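Local coordinates for protein iota-carrageenase (Alteromonas sp., PDB 1H80) that hydrolyses internal beta-1,4 linkages of iota-carrageenan, a sulfated galactan of red algal cell walls, with inversion of anomeric configuration, at residues Y65-I70 against V84-T89; F120-K125 against F148-N153; K144-T149 against I178-K183; N206-G211 against N239-K244. All coordinates share one frame; numbering follows the deposited sequence. Where two conformers were deposited one is given.

From the N terminus, contact 1 comes first: Y65-I70 meets V84-T89 and closes a short loop near one end of the beta-helix, beside helix 39-50. Strand 85-88 then pairs on its other edge with strand 120-123, so contact 1 touches contact 2. Contact 2 (F120-K125 with F148-N153) and contact 3 (K144-T149 with I178-K183) interlock: contact 3 opens before contact 2 has closed, and F148 and T149 of strand 143-151 serve both. Contact 4 (N206-G211 with N239-K244) follows in series, with strand 202-210 beside strand 177-185. No loop nests wholly within another; the contacts join coil to coil along the helix axis.

Contact 1 (Y65-I70 against V84-T89)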
loop_
_atom_site.group_PDB
_atom_site.type_symbol
_atom_site.label_atom_id
_atom_site.label_comp_id
_atom_site.label_asym_id
_atom_site.label_seq_id
_atom_site.Cartn_x
_atom_site.Cartn_y
_atom_site.Cartn_z
ATOM N N TYR A 65 18.714 -15.953 -1.094
ATOM C CA TYR A 65 18.080 -16.683 -0.011
ATOM C C TYR A 65 16.606 -16.897 -0.239
ATOM O O TYR A 65 15.933 -16.083 -0.869
ATOM C CB TYR A 65 18.257 -15.917 1.295
ATOM C CG TYR A 65 19.693 -15.618 1.595
ATOM C CD1 TYR A 65 20.492 -16.553 2.250
ATOM C CD2 TYR A 65 20.274 -14.422 1.180
ATOM C CE1 TYR A 65 21.835 -16.304 2.483
ATOM C CE2 TYR A 65 21.616 -14.164 1.407
ATOM C CZ TYR A 65 22.390 -15.110 2.058
ATOM O OH TYR A 65 23.722 -14.871 2.275
ATOM N N HIS A 66 16.113 -18.006 0.294
ATOM C CA HIS A 66 14.706 -18.340 0.201
ATOM C C HIS A 66 14.134 -18.330 1.612
ATOM O O HIS A 66 14.559 -19.102 2.474
ATOM C CB HIS A 66 14.525 -19.713 -0.447
ATOM C CG HIS A 66 14.842 -19.728 -1.909
ATOM N ND1 HIS A 66 16.132 -19.699 -2.394
ATOM C CD2 HIS A 66 14.033 -19.717 -2.993
ATOM C CE1 HIS A 66 16.102 -19.669 -3.715
ATOM N NE2 HIS A 66 14.841 -19.679 -4.104
ATOM N N PHE A 67 13.186 -17.426 1.847
ATOM C CA PHE A 67 12.549 -17.301 3.151
ATOM C C PHE A 67 11.037 -17.303 3.002
ATOM O O PHE A 67 10.508 -16.956 1.948
ATOM C CB PHE A 67 12.897 -15.967 3.828
ATOM C CG PHE A 67 14.362 -15.716 4.012
ATOM C CD1 PHE A 67 15.176 -16.648 4.646
ATOM C CD2 PHE A 67 14.918 -14.504 3.608
ATOM C CE1 PHE A 67 16.522 -16.372 4.875
ATOM C CE2 PHE A 67 16.261 -14.220 3.835
ATOM C CZ PHE A 67 17.063 -15.154 4.470
ATOM N N LEU A 68 10.356 -17.672 4.080
ATOM C CA LEU A 68 8.902 -17.638 4.117
ATOM C C LEU A 68 8.418 -17.827 5.546
ATOM O O LEU A 68 8.936 -18.669 6.284
ATOM C CB LEU A 68 8.282 -18.715 3.219
ATOM C CG LEU A 68 6.844 -18.371 2.810
ATOM C CD1 LEU A 68 6.862 -17.207 1.824
ATOM C CD2 LEU A 68 6.172 -19.581 2.171
ATOM N N GLY A 69 7.444 -17.015 5.939
ATOM C CA GLY A 69 6.866 -17.114 7.267
ATOM C C GLY A 69 7.809 -16.862 8.424
ATOM O O GLY A 69 7.682 -17.482 9.480
ATOM N N ILE A 70 8.756 -15.953 8.231
ATOM C CA ILE A 70 9.717 -15.633 9.279
ATOM C C ILE A 70 9.041 -14.792 10.355
ATOM O O ILE A 70 8.317 -13.846 10.051
ATOM C CB ILE A 70 10.907 -14.840 8.706
ATOM C CG1 ILE A 70 11.539 -15.612 7.544
ATOM C CG2 ILE A 70 11.928 -14.568 9.802
ATOM C CD1 ILE A 70 12.089 -16.965 7.930
ATOM N N VAL A 84 22.266 -8.780 -2.280
ATOM C CA VAL A 84 21.405 -9.855 -1.817
ATOM C C VAL A 84 20.115 -9.931 -2.613
ATOM O O VAL A 84 19.554 -8.916 -3.020
ATOM C CB VAL A 84 21.044 -9.675 -0.327
ATOM C CG1 VAL A 84 19.903 -10.627 0.064
ATOM C CG2 VAL A 84 22.265 -9.958 0.528
ATOM N N ILE A 85 19.666 -11.157 -2.851
ATOM C CA ILE A 85 18.415 -11.392 -3.547
ATOM C C ILE A 85 17.633 -12.305 -2.621
ATOM O O ILE A 85 18.126 -13.357 -2.208
ATOM C CB ILE A 85 18.616 -12.102 -4.897
ATOM C CG1 ILE A 85 19.411 -11.204 -5.845
ATOM C CG2 ILE A 85 17.257 -12.442 -5.499
ATOM C CD1 ILE A 85 19.778 -11.865 -7.159
ATOM N N ILE A 86 16.433 -11.874 -2.255
ATOM C CA ILE A 86 15.583 -12.663 -1.384
ATOM C C ILE A 86 14.365 -13.107 -2.174
ATOM O O ILE A 86 13.684 -12.294 -2.800
ATOM C CB ILE A 86 15.134 -11.851 -0.149
ATOM C CG1 ILE A 86 16.324 -11.656 0.793
ATOM C CG2 ILE A 86 14.003 -12.568 0.570
ATOM C CD1 ILE A 86 16.039 -10.734 1.970
ATOM N N LYS A 87 14.108 -14.407 -2.152
ATOM C CA LYS A 87 12.971 -14.978 -2.864
ATOM C C LYS A 87 12.101 -15.752 -1.888
ATOM O O LYS A 87 12.582 -16.253 -0.877
ATOM C CB LYS A 87 13.456 -15.926 -3.965
ATOM C CG LYS A 87 14.307 -15.270 -5.034
ATOM C CD LYS A 87 14.723 -16.290 -6.079
ATOM C CE LYS A 87 15.443 -15.635 -7.237
ATOM N NZ LYS A 87 15.718 -16.621 -8.318
ATOM N N PRO A 88 10.798 -15.858 -2.178
ATOM C CA PRO A 88 9.908 -16.594 -1.278
ATOM C C PRO A 88 10.042 -18.102 -1.457
ATOM O O PRO A 88 10.034 -18.608 -2.582
ATOM C CB PRO A 88 8.528 -16.087 -1.673
ATOM C CG PRO A 88 8.676 -15.847 -3.142
ATOM C CD PRO A 88 10.034 -15.176 -3.239
ATOM N N THR A 89 10.177 -18.812 -0.345
ATOM C CA THR A 89 10.288 -20.262 -0.393
ATOM C C THR A 89 8.936 -20.791 -0.831
ATOM O O THR A 89 7.900 -20.297 -0.390
ATOM C CB THR A 89 10.614 -20.841 0.985
ATOM O OG1 THR A 89 11.817 -20.241 1.478
ATOM C CG2 THR A 89 10.807 -22.349 0.896
#
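H66 and K87 point the same way, CG of each anti to its carbonyl carbon (chi1 -71° and -61°), which lays the chains side by side with K87 CB over one face of the imidazole, 4.3 Å from its centroid, in a CH-pi contact. Further along, K87 CD passes H66 NE2 at 3.9 Å, and NZ carries on to a long, weak ion pair with D126. With an alanine here the imidazole beside K87 is gone, and the lysine chain would probably be freer to turn. F67 and I86 meet obliquely: I86 CG2 reaches F67 CD2 at 3.7 Å, while I86 CD1 stands at the ring edge. Y65 crosses V84 at about a right angle and turns its edge to the valine, CD2 to CG1 4.0 Å; its OH is bonded to P61 O. L68 packs along T89, CB to CB 3.9 Å; T89 OG1 comes within 3.4 Å of H66 CB and is bonded to D37. Four backbone bonds tie the parallel strands; in the last, T89 N reaches F67 O from well above the carbonyl plane (57°), as the strands part. Parallel strands stacked in this way, with F67 and I86 buried, typify successive coils of a parallel beta-helix.

Contact 2 (F120-K125 against F148-N153); sequences FLVDFK and FTIDDN
K125 bends back over the strand pair and joins two carboxylates, its NZ standing 2.7 Å from D151 OD2 and 2.8 Å from D123 OD1. D151 offers the anti lone pair of OD2, and its OD1 takes a bond from N185. D123 OD1 holds two donors on opposite faces of its plane, NZ and the K125 backbone N (2.9 Å), the latter closing an Asx turn. The shared ammonium probably offsets the repulsion between the two acids. Between the backbones, T149 N binds F120 O, V122 N binds T149 O, D151 N binds V122 O and F124 N binds D151 O, the in-register parallel pairing of neighbouring coils in a beta-helix. F120 O takes a second donor, a water at 2.9 Å that also bonds T149 OG1, and another water joins F124 O to N153 ND2. D152 OD1 accepts both N153 N and T155 OG1, close to a sodium ion bound in part by T155. On the buried face, F148 CB sits over the centre of the F120 ring, 3.5 Å from its centroid, and the rings, 29° apart in plane, are slid so far that they barely overlap. Both rings take chi1 near +60°, which sends them the same way. A serine in place of F120 would probably leave a gap over F148 CB and the neighbouring ring without its partner.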
loop_
_atom_site.group_PDB
_atom_site.type_symbol
_atom_site.label_atom_id
_atom_site.label_comp_id
_atom_site.label_asym_id
_atom_site.label_seq_id
_atom_site.Cartn_x
_atom_site.Cartn_y
_atom_site.Cartn_z
ATOM N N PHE A 120 18.798 -3.866 -1.609
ATOM C CA PHE A 120 18.826 -5.208 -2.161
ATOM C C PHE A 120 17.556 -5.495 -2.926
ATOM O O PHE A 120 16.704 -4.626 -3.096
ATOM C CB PHE A 120 19.003 -6.246 -1.053
ATOM C CG PHE A 120 17.936 -6.201 -0.001
ATOM C CD1 PHE A 120 17.982 -5.257 1.019
ATOM C CD2 PHE A 120 16.877 -7.105 -0.027
ATOM C CE1 PHE A 120 16.993 -5.212 1.998
ATOM C CE2 PHE A 120 15.887 -7.068 0.944
ATOM C CZ PHE A 120 15.942 -6.121 1.960
ATOM N N LEU A 121 17.425 -6.735 -3.369
ATOM C CA LEU A 121 16.272 -7.125 -4.150
ATOM C C LEU A 121 15.434 -8.235 -3.538
ATOM O O LEU A 121 15.964 -9.228 -3.039
ATOM C CB LEU A 121 16.738 -7.579 -5.535
ATOM C CG LEU A 121 15.660 -8.071 -6.497
ATOM C CD1 LEU A 121 14.835 -6.891 -6.968
ATOM C CD2 LEU A 121 16.306 -8.768 -7.682
ATOM N N VAL A 122 14.122 -8.033 -3.552
ATOM C CA VAL A 122 13.175 -9.052 -3.113
ATOM C C VAL A 122 12.587 -9.420 -4.468
ATOM O O VAL A 122 11.991 -8.578 -5.137
ATOM C CB VAL A 122 12.073 -8.490 -2.205
ATOM C CG1 VAL A 122 10.976 -9.531 -2.025
ATOM C CG2 VAL A 122 12.661 -8.121 -0.855
ATOM N N ASP A 123 12.768 -10.670 -4.878
ATOM C CA ASP A 123 12.318 -11.106 -6.196
ATOM C C ASP A 123 11.170 -12.115 -6.185
ATOM O O ASP A 123 11.305 -13.220 -5.657
ATOM C CB ASP A 123 13.527 -11.687 -6.937
ATOM C CG ASP A 123 13.261 -11.945 -8.403
ATOM O OD1 ASP A 123 12.222 -11.492 -8.922
ATOM O OD2 ASP A 123 14.117 -12.596 -9.041
ATOM N N PHE A 124 10.042 -11.721 -6.774
ATOM C CA PHE A 124 8.865 -12.588 -6.862
ATOM C C PHE A 124 8.679 -13.087 -8.292
ATOM O O PHE A 124 7.761 -13.861 -8.561
ATOM C CB PHE A 124 7.580 -11.838 -6.484
ATOM C CG PHE A 124 7.454 -11.495 -5.027
ATOM C CD1 PHE A 124 8.325 -12.022 -4.080
ATOM C CD2 PHE A 124 6.424 -10.659 -4.598
ATOM C CE1 PHE A 124 8.168 -11.726 -2.729
ATOM C CE2 PHE A 124 6.260 -10.357 -3.250
ATOM C CZ PHE A 124 7.134 -10.891 -2.314
ATOM N N LYS A 125 9.541 -12.645 -9.200
ATOM C CA LYS A 125 9.422 -13.016 -10.611
ATOM C C LYS A 125 9.369 -14.504 -10.945
ATOM O O LYS A 125 8.669 -14.897 -11.880
ATOM C CB LYS A 125 10.537 -12.353 -11.429
ATOM C CG LYS A 125 10.483 -10.829 -11.411
ATOM C CD LYS A 125 11.355 -10.206 -12.499
ATOM C CE LYS A 125 12.816 -10.618 -12.379
ATOM N NZ LYS A 125 13.424 -10.198 -11.087
ATOM N N PHE A 148 15.095 -1.265 -0.256
ATOM C CA PHE A 148 15.129 -2.436 -1.105
ATOM C C PHE A 148 14.141 -2.267 -2.233
ATOM O O PHE A 148 13.288 -1.373 -2.216
ATOM C CB PHE A 148 14.874 -3.716 -0.301
ATOM C CG PHE A 148 13.606 -3.706 0.496
ATOM C CD1 PHE A 148 12.419 -4.172 -0.059
ATOM C CD2 PHE A 148 13.604 -3.277 1.820
ATOM C CE1 PHE A 148 11.249 -4.216 0.695
ATOM C CE2 PHE A 148 12.436 -3.314 2.585
ATOM C CZ PHE A 148 11.257 -3.787 2.021
ATOM N N THR A 149 14.316 -3.100 -3.246
ATOM C CA THR A 149 13.462 -3.080 -4.415
ATOM C C THR A 149 12.704 -4.392 -4.423
ATOM O O THR A 149 13.244 -5.434 -4.051
ATOM C CB THR A 149 14.296 -2.969 -5.706
ATOM O OG1 THR A 149 14.991 -1.715 -5.718
ATOM C CG2 THR A 149 13.404 -3.066 -6.936
ATOM N N ILE A 150 11.444 -4.328 -4.825
ATOM C CA ILE A 150 10.615 -5.513 -4.893
ATOM C C ILE A 150 10.237 -5.735 -6.345
ATOM O O ILE A 150 9.526 -4.921 -6.932
ATOM C CB ILE A 150 9.320 -5.336 -4.080
ATOM C CG1 ILE A 150 9.661 -4.989 -2.629
ATOM C CG2 ILE A 150 8.480 -6.606 -4.159
ATOM C CD1 ILE A 150 8.472 -4.508 -1.825
ATOM N N ASP A 151 10.744 -6.813 -6.933
ATOM C CA ASP A 151 10.405 -7.155 -8.308
ATOM C C ASP A 151 9.180 -8.048 -8.197
ATOM O O ASP A 151 9.284 -9.260 -7.998
ATOM C CB ASP A 151 11.550 -7.911 -8.983
ATOM C CG ASP A 151 12.477 -6.998 -9.759
ATOM O OD1 ASP A 151 12.407 -5.763 -9.577
ATOM O OD2 ASP A 151 13.284 -7.522 -10.551
ATOM N N ASP A 152 8.014 -7.427 -8.307
ATOM C CA ASP A 152 6.747 -8.132 -8.192
ATOM C C ASP A 152 6.396 -8.797 -9.516
ATOM O O ASP A 152 7.069 -8.597 -10.530
ATOM C CB ASP A 152 5.651 -7.134 -7.812
ATOM C CG ASP A 152 4.485 -7.777 -7.087
ATOM O OD1 ASP A 152 4.328 -9.015 -7.145
ATOM O OD2 ASP A 152 3.712 -7.023 -6.461
ATOM N N ASN A 153 5.341 -9.600 -9.486
ATOM C CA ASN A 153 4.851 -10.279 -10.675
ATOM C C ASN A 153 3.337 -10.255 -10.554
ATOM O O ASN A 153 2.663 -11.279 -10.662
ATOM C CB ASN A 153 5.369 -11.716 -10.730
ATOM C CG ASN A 153 4.976 -12.421 -12.007
ATOM O OD1 ASN A 153 5.037 -11.839 -13.091
ATOM N ND2 ASN A 153 4.580 -13.682 -11.892
HETATM O O HOH W 1 17.392 -2.161 -4.364
HETATM O O HOH W 2 5.606 -14.865 -9.687
#

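Contact 3 (K144-T149 against I178-K183); sequences KISNFT and IIERIK
K144-T149 and I178-K183 run parallel, in register residue for residue, and the axes of strands 144-149 and 178-180 approach to 4.8 Å. Backbone bonds pass from I145 N to I178 O, E180 N to I145 O, N147 N to E180 O, F148 N to R181 O and K183 N to F148 O. At the paired positions N147 and R181 the backbone takes left-handed angles, and at R181 the chain turns a corner from one sheet to the next. Such stacked corners are characteristic of the parallel beta-helix. There the amide of N147 lies over the guanidinium of R181, their planes 27° apart, at least in the arginine conformer described. OD1 and NH2, 3.3 Å apart, are badly angled for a direct bond and are joined by a water; N147 ND2 is held by the carbonyls of G115 and G117. On the same flank E180 CG lies between its backbone N and carbonyl carbon (chi1 57°), which brings OE2 over to S146; S146 OG donates to its anti lone pair at 3.0 Å. A water links E180 OE2 to K144 NZ, which at 4.2 Å from that oxygen is beyond a salt bridge. E180 OE1 is paired with R205. Within the coil, I182 CG1 covers the F148 ring face toward its rim, while its CD1 touches F148 CZ at 3.6 Å. I145 CG2 adds to the cluster, 4.4 Å from I182 CD1.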
loop_
_atom_site.group_PDB
_atom_site.type_symbol
_atom_site.label_atom_id
_atom_site.label_comp_id
_atom_site.label_asym_id
_atom_site.label_seq_id
_atom_site.Cartn_x
_atom_site.Cartn_y
_atom_site.Cartn_z
ATOM N N LYS A 144 11.872 0.181 11.957
ATOM C CA LYS A 144 12.310 0.815 10.733
ATOM C C LYS A 144 12.521 -0.258 9.682
ATOM O O LYS A 144 13.236 -1.232 9.914
ATOM C CB LYS A 144 13.611 1.584 10.978
ATOM C CG LYS A 144 14.102 2.378 9.782
ATOM C CD LYS A 144 15.430 3.058 10.112
ATOM C CE LYS A 144 15.909 3.933 8.969
ATOM N NZ LYS A 144 17.251 4.509 9.277
ATOM N N ILE A 145 11.856 -0.094 8.545
ATOM C CA ILE A 145 11.968 -1.018 7.414
ATOM C C ILE A 145 12.422 -0.104 6.282
ATOM O O ILE A 145 11.753 0.874 5.954
ATOM C CB ILE A 145 10.616 -1.677 7.118
ATOM C CG1 ILE A 145 10.246 -2.588 8.292
ATOM C CG2 ILE A 145 10.692 -2.481 5.819
ATOM C CD1 ILE A 145 8.847 -3.177 8.215
ATOM N N SER A 146 13.553 -0.446 5.664
ATOM C CA SER A 146 14.145 0.456 4.684
ATOM C C SER A 146 15.036 -0.112 3.600
ATOM O O SER A 146 15.671 -1.137 3.793
ATOM C CB SER A 146 14.988 1.465 5.486
ATOM O OG SER A 146 15.839 2.277 4.696
ATOM N N ASN A 147 15.068 0.587 2.467
ATOM C CA ASN A 147 15.981 0.294 1.376
ATOM C C ASN A 147 16.075 -1.018 0.601
ATOM O O ASN A 147 17.051 -1.767 0.740
ATOM C CB ASN A 147 17.363 0.632 1.905
ATOM C CG ASN A 147 18.333 1.014 0.823
ATOM O OD1 ASN A 147 17.943 1.431 -0.267
ATOM N ND2 ASN A 147 19.624 0.915 1.138
ATOM N N PHE A 148 15.095 -1.265 -0.256
ATOM C CA PHE A 148 15.129 -2.436 -1.105
ATOM C C PHE A 148 14.141 -2.267 -2.233
ATOM O O PHE A 148 13.288 -1.373 -2.216
ATOM C CB PHE A 148 14.874 -3.716 -0.301
ATOM C CG PHE A 148 13.606 -3.706 0.496
ATOM C CD1 PHE A 148 12.419 -4.172 -0.059
ATOM C CD2 PHE A 148 13.604 -3.277 1.820
ATOM C CE1 PHE A 148 11.249 -4.216 0.695
ATOM C CE2 PHE A 148 12.436 -3.314 2.585
ATOM C CZ PHE A 148 11.257 -3.787 2.021
ATOM N N THR A 149 14.316 -3.100 -3.246
ATOM C CA THR A 149 13.462 -3.080 -4.415
ATOM C C THR A 149 12.704 -4.392 -4.423
ATOM O O THR A 149 13.244 -5.434 -4.051
ATOM C CB THR A 149 14.296 -2.969 -5.706
ATOM O OG1 THR A 149 14.991 -1.715 -5.718
ATOM C CG2 THR A 149 13.404 -3.066 -6.936
ATOM N N ILE A 178 9.198 3.799 10.838
ATOM C CA ILE A 178 9.568 4.443 9.594
ATOM C C ILE A 178 9.655 3.355 8.540
ATOM O O ILE A 178 10.314 2.339 8.743
ATOM C CB ILE A 178 10.949 5.126 9.688
ATOM C CG1 ILE A 178 10.928 6.195 10.779
ATOM C CG2 ILE A 178 11.323 5.730 8.337
ATOM C CD1 ILE A 178 12.247 6.942 10.935
ATOM N N ILE A 179 8.959 3.560 7.431
ATOM C CA ILE A 179 8.991 2.617 6.313
ATOM C C ILE A 179 9.458 3.496 5.168
ATOM O O ILE A 179 8.754 4.418 4.752
ATOM C CB ILE A 179 7.601 2.037 6.050
ATOM C CG1 ILE A 179 7.183 1.198 7.259
ATOM C CG2 ILE A 179 7.618 1.193 4.778
ATOM C CD1 ILE A 179 5.758 0.701 7.210
ATOM N N GLU A 180 10.655 3.224 4.658
ATOM C CA GLU A 180 11.209 4.099 3.637
ATOM C C GLU A 180 12.118 3.474 2.610
ATOM O O GLU A 180 12.588 2.354 2.770
ATOM C CB GLU A 180 12.029 5.191 4.319
ATOM C CG GLU A 180 13.139 4.586 5.190
ATOM C CD GLU A 180 14.271 5.544 5.505
ATOM O OE1 GLU A 180 14.007 6.741 5.721
ATOM O OE2 GLU A 180 15.434 5.086 5.558
ATOM N N ARG A 181 12.372 4.238 1.553
ATOM C CA ARG A 181 13.263 3.830 0.475
ATOM C C ARG A 181 12.953 2.460 -0.098
ATOM O O ARG A 181 13.775 1.544 -0.031
ATOM C CB ARG A 181 14.709 3.865 0.968
ATOM C CG ARG A 181 15.141 5.228 1.478
ATOM C CD ARG A 181 16.562 5.187 1.999
ATOM N NE ARG A 181 17.515 4.868 0.941
ATOM C CZ ARG A 181 18.787 4.547 1.157
ATOM N NH1 ARG A 181 19.259 4.497 2.395
ATOM N NH2 ARG A 181 19.587 4.280 0.135
ATOM N N ILE A 182 11.768 2.326 -0.675
ATOM C CA ILE A 182 11.369 1.071 -1.273
ATOM C C ILE A 182 10.788 1.356 -2.643
ATOM O O ILE A 182 10.064 2.330 -2.835
ATOM C CB ILE A 182 10.320 0.339 -0.414
ATOM C CG1 ILE A 182 10.899 0.053 0.976
ATOM C CG2 ILE A 182 9.926 -0.975 -1.085
ATOM C CD1 ILE A 182 9.883 -0.490 1.963
ATOM N N LYS A 183 11.145 0.514 -3.602
ATOM C CA LYS A 183 10.647 0.640 -4.961
ATOM C C LYS A 183 10.034 -0.699 -5.303
ATOM O O LYS A 183 10.641 -1.740 -5.055
ATOM C CB LYS A 183 11.794 0.942 -5.932
ATOM C CG LYS A 183 11.440 0.769 -7.410
ATOM C CD LYS A 183 10.326 1.707 -7.845
ATOM C CE LYS A 183 9.904 1.439 -9.285
ATOM N NZ LYS A 183 11.038 1.631 -10.238
HETATM O O HOH W 3 17.259 6.145 7.215
HETATM O O HOH W 4 19.068 3.155 -2.202
#

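Contact 4 (N206-G211 against N239-K244)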
loop_
_atom_site.group_PDB
_atom_site.type_symbol
_atom_site.label_atom_id
_atom_site.label_comp_id
_atom_site.label_asym_id
_atom_site.label_seq_id
_atom_site.Cartn_x
_atom_site.Cartn_y
_atom_site.Cartn_z
ATOM N N ASN A 206 9.917 8.193 0.679
ATOM C CA ASN A 206 10.614 7.723 -0.511
ATOM C C ASN A 206 10.136 6.336 -0.905
ATOM O O ASN A 206 10.889 5.360 -0.866
ATOM C CB ASN A 206 12.124 7.706 -0.264
ATOM C CG ASN A 206 12.917 7.557 -1.546
ATOM O OD1 ASN A 206 12.354 7.316 -2.614
ATOM N ND2 ASN A 206 14.235 7.698 -1.446
ATOM N N LEU A 207 8.866 6.266 -1.283
ATOM C CA LEU A 207 8.241 5.017 -1.695
ATOM C C LEU A 207 7.760 5.202 -3.123
ATOM O O LEU A 207 7.202 6.242 -3.462
ATOM C CB LEU A 207 7.059 4.704 -0.780
ATOM C CG LEU A 207 7.402 4.598 0.706
ATOM C CD1 LEU A 207 6.122 4.351 1.496
ATOM C CD2 LEU A 207 8.407 3.470 0.939
ATOM N N HIS A 208 7.986 4.198 -3.961
ATOM C CA HIS A 208 7.586 4.285 -5.357
ATOM C C HIS A 208 7.045 2.937 -5.804
ATOM O O HIS A 208 7.694 1.910 -5.618
ATOM C CB HIS A 208 8.802 4.679 -6.200
ATOM C CG HIS A 208 8.530 4.787 -7.668
ATOM N ND1 HIS A 208 9.517 5.086 -8.581
ATOM C CD2 HIS A 208 7.388 4.645 -8.383
ATOM C CE1 HIS A 208 8.998 5.121 -9.796
ATOM N NE2 HIS A 208 7.707 4.857 -9.702
ATOM N N SER A 209 5.845 2.939 -6.368
ATOM C CA SER A 209 5.257 1.705 -6.859
ATOM C C SER A 209 4.893 1.856 -8.323
ATOM O O SER A 209 4.312 2.863 -8.724
ATOM C CB SER A 209 4.000 1.337 -6.061
ATOM O OG SER A 209 3.416 0.153 -6.580
ATOM N N GLU A 210 5.273 0.861 -9.118
ATOM C CA GLU A 210 4.947 0.835 -10.534
ATOM C C GLU A 210 3.733 -0.082 -10.588
ATOM O O GLU A 210 3.855 -1.291 -10.391
ATOM C CB GLU A 210 6.091 0.232 -11.342
ATOM C CG GLU A 210 5.756 0.068 -12.816
ATOM C CD GLU A 210 6.828 -0.686 -13.571
ATOM O OE1 GLU A 210 7.067 -1.872 -13.250
ATOM O OE2 GLU A 210 7.433 -0.089 -14.487
ATOM N N GLY A 211 2.565 0.497 -10.841
ATOM C CA GLY A 211 1.341 -0.281 -10.864
ATOM C C GLY A 211 0.660 -0.143 -9.511
ATOM O O GLY A 211 1.324 0.104 -8.499
ATOM N N ASN A 239 7.586 12.206 -0.192
ATOM C CA ASN A 239 8.149 11.656 -1.415
ATOM C C ASN A 239 7.553 10.292 -1.751
ATOM O O ASN A 239 8.220 9.255 -1.665
ATOM C CB ASN A 239 9.667 11.566 -1.291
ATOM C CG ASN A 239 10.333 11.200 -2.596
ATOM O OD1 ASN A 239 9.697 11.200 -3.651
ATOM N ND2 ASN A 239 11.623 10.895 -2.535
ATOM N N ILE A 240 6.280 10.313 -2.131
ATOM C CA ILE A 240 5.552 9.107 -2.500
ATOM C C ILE A 240 5.307 9.211 -3.995
ATOM O O ILE A 240 4.787 10.223 -4.483
ATOM C CB ILE A 240 4.211 9.024 -1.749
ATOM C CG1 ILE A 240 4.442 9.210 -0.243
ATOM C CG2 ILE A 240 3.535 7.703 -2.046
ATOM C CD1 ILE A 240 5.404 8.211 0.392
ATOM N N ARG A 241 5.667 8.158 -4.721
ATOM C CA ARG A 241 5.551 8.181 -6.170
ATOM C C ARG A 241 4.848 6.994 -6.805
ATOM O O ARG A 241 4.890 5.873 -6.294
ATOM C CB ARG A 241 6.953 8.316 -6.770
ATOM C CG ARG A 241 7.800 9.399 -6.107
ATOM C CD ARG A 241 9.149 9.586 -6.789
ATOM N NE ARG A 241 10.008 8.402 -6.726
ATOM C CZ ARG A 241 10.616 7.962 -5.628
ATOM N NH1 ARG A 241 10.465 8.602 -4.473
ATOM N NH2 ARG A 241 11.387 6.882 -5.685
ATOM N N CYS A 242 4.195 7.263 -7.929
ATOM C CA CYS A 242 3.481 6.244 -8.679
ATOM C C CYS A 242 3.925 6.306 -10.145
ATOM O O CYS A 242 4.291 7.367 -10.646
ATOM C CB CYS A 242 1.957 6.474 -8.603
ATOM S SG CYS A 242 1.111 5.544 -9.926
ATOM N N SER A 243 3.925 5.159 -10.816
ATOM C CA SER A 243 4.264 5.097 -12.234
ATOM C C SER A 243 3.428 3.976 -12.833
ATOM O O SER A 243 3.365 2.876 -12.283
ATOM C CB SER A 243 5.763 4.833 -12.449
ATOM O OG SER A 243 6.171 3.596 -11.901
ATOM N N LYS A 244 2.761 4.271 -13.945
ATOM C CA LYS A 244 1.913 3.293 -14.621
ATOM C C LYS A 244 0.937 2.610 -13.669
ATOM O O LYS A 244 0.691 1.409 -13.771
ATOM C CB LYS A 244 2.779 2.240 -15.317
ATOM C CG LYS A 244 3.750 2.827 -16.326
ATOM C CD LYS A 244 4.556 1.729 -17.005
ATOM C CE LYS A 244 5.534 2.309 -18.013
ATOM N NZ LYS A 244 6.333 1.245 -18.685
HETATM O O HOH W 5 12.237 5.486 -8.130
HETATM O O HOH W 6 7.446 2.577 -14.404
#
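N206 and N239 lie side by side at a corner of consecutive coils, pointing the same way, their amide planes 19° apart and both backbones in the left-handed region. N206 OD1 is gripped end-on by R241, 2.9 Å from NH1 and 3.2 Å from NH2, and lies in the guanidinium plane; NH1 also donates to N239 OD1 at 2.8 Å. The arginine thus ties both asparagines down. L207 O receives R241 N and L207 N binds N239 O, while L207 CB meets I240 CD1 at 4.1 Å on the buried face. This alternation of buried aliphatics and outward polar chains is that of a parallel beta-helix wall. H208 CG, anti to the backbone N (chi1 179°), carries the ring along the outer face to S243, where NE2 shares a hydrogen bond with S243 OG at 3.0 Å in the serine conformer described. R241 crosses H208 at about a right angle, CB over the imidazole face, and a water links ND1 to R241 NH2, so the ring's rotation is probably fixed. S209 turns inward like C242, which is disulfide-bonded to C271, and S209 OG donates to G211 O at 2.8 Å. E210 OE1 accepts from N186 N, and a water joins OE2 to S243 OG in the same serine conformer. G211 N bonds S243 O; at its backbone angles (phi 97°) a side chain would collide with the preceding carbonyl.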